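Local coordinates for protein putative S41 protease (Bacteroides fragilis NCTC 9343, PDB 3K50) that probably cleaves peptide bonds as a serine peptidase of family S41 carrying a PDZ domain, although its substrate and cellular role are unknown, at residues A[125-128]-A[129-132]; A[392-395]-A[396-399]. One frame throughout, in Å; residues are numbered along the deposited sequence.

How the interactions relate
Both interactions are local, each made within one continuous stretch between residues three to four apart, and they lie in different parts of the chain. Interaction 1 is a short 3-10 turn in the PDZ domain, between strands 113-117 and 136-146. Interaction 2 is the last turns of helix 388-398, near the C-terminus, packed against the mixed sheet of the peptidase part through strands 187-194, 292-297 and 317-322. The centres of interactions 1 and 2 are about 39 Å apart. The nearest atoms of interactions 1 and 2 are about 28 Å apart, so the two do not touch. They differ in pattern: 125-132 pairs backbone groups three residues apart, whereas 392-399 runs mainly four apart before its glycine-ended close.

Interaction 1 (A[125-128]-A[129-132]); sequences KVES and ELLQ
Val126 and Glu129 meet at the start of a compact turn, and the three backbone bonds within 125-132 link residues three apart, the spacing of a 3-10 turn. The N-H of Glu129 reaches Val126 O at 2.8 Å. That of Leu130 goes to Glu127 O at 3.0 Å, and the N-H of Leu131 bonds in the same way to Ser128 O.

The side chains meet more loosely. Glu129 carries CG on the side of its own backbone N (chi1 -59°), which lays its extended chain across Val126, with Glu129 OE2 3.8 Å from Val126 CG1. Leu130 sets its CB 3.2 Å from Glu127 O. The carbon-to-carbon approach of these two side chains is Leu130 CD1 to Glu127 CG, 4.3 Å; beyond the turn Leu130 packs on Phe76, Tyr78, Ile114 and Met117.

Both carboxylates find partners beyond the turn: Glu127 OE2 the hydroxyl of Tyr78, in a hydrogen bond, and Glu129 OE1 the guanidinium of Arg136, in a salt bridge. The chemistry is that of a surface turn wound by its own amides, with Leu130 tucked against the PDZ sheet and the two acidic side chains tying the turn to the rest of the domain.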
ATOM      1  N   LYS A 125      16.553  10.557  19.386  1.00 47.35           N
ATOM      2  CA  LYS A 125      17.938  10.468  18.939  1.00 48.13           C
ATOM      3  C   LYS A 125      18.248   9.090  18.360  1.00 48.88           C
ATOM      4  O   LYS A 125      18.899   8.981  17.313  1.00 45.82           O
ATOM      5  CB  LYS A 125      18.917  10.745  20.097  1.00 49.83           C
ATOM      6  CG  LYS A 125      20.385  10.449  19.776  1.00 44.67           C
ATOM      7  N   VAL A 126      17.777   8.042  19.048  1.00 46.86           N
ATOM      8  CA  VAL A 126      18.086   6.670  18.665  1.00 43.90           C
ATOM      9  C   VAL A 126      17.001   5.926  17.875  1.00 42.59           C
ATOM     10  O   VAL A 126      17.194   4.745  17.580  1.00 42.33           O
ATOM     11  CB  VAL A 126      18.517   5.855  19.919  1.00 47.06           C
ATOM     12  CG1 VAL A 126      19.835   6.444  20.514  1.00 44.76           C
ATOM     13  CG2 VAL A 126      17.407   5.821  20.944  1.00 41.82           C
ATOM     14  N   GLU A 127      15.912   6.618  17.490  1.00 39.79           N
ATOM     15  CA  GLU A 127      14.800   6.036  16.699  1.00 40.89           C
ATOM     16  C   GLU A 127      15.227   5.283  15.427  1.00 42.84           C
ATOM     17  O   GLU A 127      14.596   4.266  15.012  1.00 41.10           O
ATOM     18  CB  GLU A 127      13.792   7.136  16.276  1.00 38.59           C
ATOM     19  CG  GLU A 127      12.553   6.589  15.574  1.00 44.61           C
ATOM     20  CD  GLU A 127      11.613   7.631  15.005  1.00 42.54           C
ATOM     21  OE1 GLU A 127      11.787   8.841  15.277  1.00 43.43           O
ATOM     22  OE2 GLU A 127      10.689   7.218  14.266  1.00 36.33           O
ATOM     23  N   SER A 128      16.277   5.775  14.776  1.00 42.04           N
ATOM     24  CA  SER A 128      16.735   5.167  13.528  1.00 41.87           C
ATOM     25  C   SER A 128      17.385   3.812  13.849  1.00 41.24           C
ATOM     26  O   SER A 128      17.516   2.966  12.963  1.00 45.23           O
ATOM     27  CB  SER A 128      17.651   6.128  12.710  1.00 43.14           C
ATOM     28  OG  SER A 128      18.958   6.265  13.272  1.00 37.79           O
ATOM     29  N   GLU A 129      17.735   3.566  15.114  1.00 38.44           N
ATOM     30  CA  GLU A 129      18.243   2.228  15.483  1.00 40.98           C
ATOM     31  C   GLU A 129      17.140   1.164  15.401  1.00 39.34           C
ATOM     32  O   GLU A 129      17.424  -0.023  15.472  1.00 40.78           O
ATOM     33  CB  GLU A 129      18.869   2.189  16.869  1.00 41.62           C
ATOM     34  CG  GLU A 129      20.049   3.144  17.030  1.00 50.13           C
ATOM     35  CD  GLU A 129      20.722   3.026  18.379  1.00 59.12           C
ATOM     36  OE1 GLU A 129      20.308   2.173  19.208  1.00 67.86           O
ATOM     37  OE2 GLU A 129      21.678   3.791  18.606  1.00 67.55           O
ATOM     38  N   LEU A 130      15.888   1.589  15.322  1.00 36.01           N
ATOM     39  CA  LEU A 130      14.760   0.644  15.103  1.00 36.11           C
ATOM     40  C   LEU A 130      14.682   0.100  13.672  1.00 37.94           C
ATOM     41  O   LEU A 130      14.021  -0.907  13.433  1.00 39.25           O
ATOM     42  CB  LEU A 130      13.423   1.329  15.422  1.00 30.98           C
ATOM     43  CG  LEU A 130      13.259   1.592  16.925  1.00 33.78           C
ATOM     44  CD1 LEU A 130      12.168   2.604  17.255  1.00 38.66           C
ATOM     45  CD2 LEU A 130      13.052   0.249  17.677  1.00 27.62           C
ATOM     46  N   LEU A 131      15.338   0.781  12.730  1.00 37.81           N
ATOM     47  CA  LEU A 131      15.262   0.444  11.322  1.00 36.40           C
ATOM     48  C   LEU A 131      16.266  -0.618  10.905  1.00 35.37           C
ATOM     49  O   LEU A 131      15.942  -1.515  10.136  1.00 35.42           O
ATOM     50  CB  LEU A 131      15.467   1.705  10.508  1.00 40.43           C
ATOM     51  CG  LEU A 131      14.382   2.776  10.539  1.00 36.91           C
ATOM     52  CD1 LEU A 131      14.875   3.971   9.719  1.00 40.68           C
ATOM     53  CD2 LEU A 131      13.096   2.263   9.941  1.00 42.67           C
ATOM     54  N   GLN A 132      17.474  -0.540  11.428  1.00 37.21           N
ATOM     55  CA  GLN A 132      18.534  -1.483  11.070  1.00 38.52           C
ATOM     56  C   GLN A 132      19.653  -1.443  12.071  1.00 36.77           C
ATOM     57  O   GLN A 132      19.724  -0.515  12.863  1.00 33.53           O
ATOM     58  CB  GLN A 132      19.096  -1.098   9.715  1.00 43.07           C
ATOM     59  CG  GLN A 132      19.327   0.392   9.619  1.00 48.24           C
ATOM     60  CD  GLN A 132      20.295   0.747   8.541  1.00 59.52           C
ATOM     61  OE1 GLN A 132      20.138   0.340   7.382  1.00 54.28           O
ATOM     62  NE2 GLN A 132      21.332   1.505   8.915  1.00 60.51           N
TER

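Interaction 2 (A[392-395]-A[396-399]); sequences AALK and IMSG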
ATOM      1  N   ALA A 392     -14.957  -4.403  12.352  1.00 32.74           N
ATOM      2  CA  ALA A 392     -15.977  -3.452  11.874  1.00 28.01           C
ATOM      3  C   ALA A 392     -16.707  -4.007  10.663  1.00 28.21           C
ATOM      4  O   ALA A 392     -17.947  -3.940  10.594  1.00 30.20           O
ATOM      5  CB  ALA A 392     -15.355  -2.071  11.552  1.00 27.24           C
ATOM      6  N   ALA A 393     -15.952  -4.513   9.684  1.00 27.67           N
ATOM      7  CA  ALA A 393     -16.510  -5.076   8.498  1.00 29.53           C
ATOM      8  C   ALA A 393     -17.425  -6.227   8.856  1.00 31.32           C
ATOM      9  O   ALA A 393     -18.530  -6.333   8.340  1.00 28.44           O
ATOM     10  CB  ALA A 393     -15.407  -5.603   7.550  1.00 32.63           C
ATOM     11  N   LEU A 394     -16.942  -7.107   9.711  1.00 24.44           N
ATOM     12  CA  LEU A 394     -17.743  -8.285  10.109  1.00 30.22           C
ATOM     13  C   LEU A 394     -19.046  -7.884  10.785  1.00 28.45           C
ATOM     14  O   LEU A 394     -20.065  -8.517  10.580  1.00 28.27           O
ATOM     15  CB  LEU A 394     -16.945  -9.189  11.020  1.00 24.07           C
ATOM     16  CG  LEU A 394     -15.689  -9.857  10.410  1.00 30.02           C
ATOM     17  CD1 LEU A 394     -14.876 -10.505  11.563  1.00 21.83           C
ATOM     18  CD2 LEU A 394     -16.015 -10.869   9.334  1.00 30.06           C
ATOM     19  N   LYS A 395     -19.011  -6.843  11.602  1.00 31.10           N
ATOM     20  CA  LYS A 395     -20.211  -6.384  12.251  1.00 29.90           C
ATOM     21  C   LYS A 395     -21.153  -5.721  11.243  1.00 33.90           C
ATOM     22  O   LYS A 395     -22.380  -5.931  11.280  1.00 32.85           O
ATOM     23  CB  LYS A 395     -19.902  -5.402  13.404  1.00 31.49           C
ATOM     24  CG  LYS A 395     -19.278  -6.033  14.694  1.00 34.88           C
ATOM     25  CD  LYS A 395     -19.248  -4.924  15.794  1.00 39.20           C
ATOM     26  CE  LYS A 395     -18.508  -5.270  17.123  1.00 53.67           C
ATOM     27  NZ  LYS A 395     -18.497  -6.711  17.389  1.00 53.98           N
ATOM     28  N   ILE A 396     -20.603  -4.883  10.379  1.00 28.97           N
ATOM     29  CA  ILE A 396     -21.433  -4.176   9.398  1.00 30.23           C
ATOM     30  C   ILE A 396     -22.156  -5.163   8.461  1.00 31.94           C
ATOM     31  O   ILE A 396     -23.331  -5.032   8.256  1.00 32.85           O
ATOM     32  CB  ILE A 396     -20.616  -3.170   8.604  1.00 30.89           C
ATOM     33  CG1 ILE A 396     -20.312  -1.959   9.506  1.00 28.21           C
ATOM     34  CG2 ILE A 396     -21.377  -2.690   7.348  1.00 28.96           C
ATOM     35  CD1 ILE A 396     -18.926  -1.271   9.252  1.00 29.83           C
HETATM   36  N   MSE A 397     -21.473  -6.196   7.988  1.00 30.68           N
HETATM   37  CA  MSE A 397     -22.119  -7.142   7.090  1.00 29.71           C
HETATM   38  C   MSE A 397     -23.177  -7.960   7.826  1.00 31.60           C
HETATM   39  O   MSE A 397     -24.062  -8.522   7.215  1.00 34.42           O
HETATM   40  CB  MSE A 397     -21.078  -8.051   6.410  1.00 31.15           C
HETATM   41  CG  MSE A 397     -20.488  -9.114   7.314  1.00 30.25           C
HETATM   42 SE   MSE A 397     -19.174 -10.270   6.472  0.75 26.89          SE
HETATM   43  CE  MSE A 397     -17.757  -8.934   6.110  1.00 31.17           C
ATOM     44  N   SER A 398     -23.089  -8.052   9.137  1.00 28.32           N
ATOM     45  CA  SER A 398     -24.056  -8.828   9.898  1.00 29.63           C
ATOM     46  C   SER A 398     -25.153  -7.961  10.478  1.00 32.23           C
ATOM     47  O   SER A 398     -26.021  -8.479  11.170  1.00 33.91           O
ATOM     48  CB  SER A 398     -23.352  -9.511  11.085  1.00 29.89           C
ATOM     49  OG  SER A 398     -22.464 -10.472  10.660  1.00 42.05           O
ATOM     50  N   GLY A 399     -25.086  -6.656  10.278  1.00 35.10           N
ATOM     51  CA  GLY A 399     -26.055  -5.707  10.851  1.00 38.75           C
ATOM     52  C   GLY A 399     -25.920  -5.380  12.316  1.00 40.45           C
ATOM     53  O   GLY A 399     -26.840  -4.829  12.892  1.00 45.18           O
TER
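Ile396 lies one turn beyond Ala392 on helix 388-398, and its N-H bonds to Ala392 O at 2.8 Å, nearly straight. Its side chain follows the same carbonyl: the first torsion sets CG1 beside the backbone N, close to that oxygen, and a chi2 well off the staggered value (146°) carries Ile396 CD1 on to 3.1 Å from Ala392 O, a tight approach. Ile396 CD1 also lies 4.3 Å from Ala392 CB, and both residues meet Ile321 of strand 317-322.

Lys395 contributes mainly through its backbone here. Its carbonyl receives a weak bond from the N-H of Ser398, while its aliphatic chain runs off the helix to touch Ile400 and Thr401.

Met397, a selenomethionine, repeats the helical bond with its N-H on Ala393 O at 3.0 Å. Its CG stands between its own backbone N and carbonyl carbon (chi1 74°), which puts Met397 CG 3.3 Å from Leu394 O. The chain then turns about the CG-SE bond, and Met397 CE comes back to the previous turn, 4.1 Å from Leu394 CD2 and close to Ala393 CB as well. The Leu394 and Met397 side chains run alongside each other in the same direction, and both reach Val189 of strand 187-194; Met397 also touches Tyr294.

The helix then closes. Ser398 OG donates to Leu394 O at 3.1 Å, nearly in line with the carbonyl; the hydroxyl also bonds to Asn185 ND2. Gly399 leaves the helix with positive phi (76°) in a Schellman motif, its N-H bonding to Ile396 O.

One face of the helix is therefore apolar and meets the peptidase sheet, while at the C-terminal end Leu394 O takes the hydroxyl of Ser398 where the main-chain bond from Ser398 N is weak.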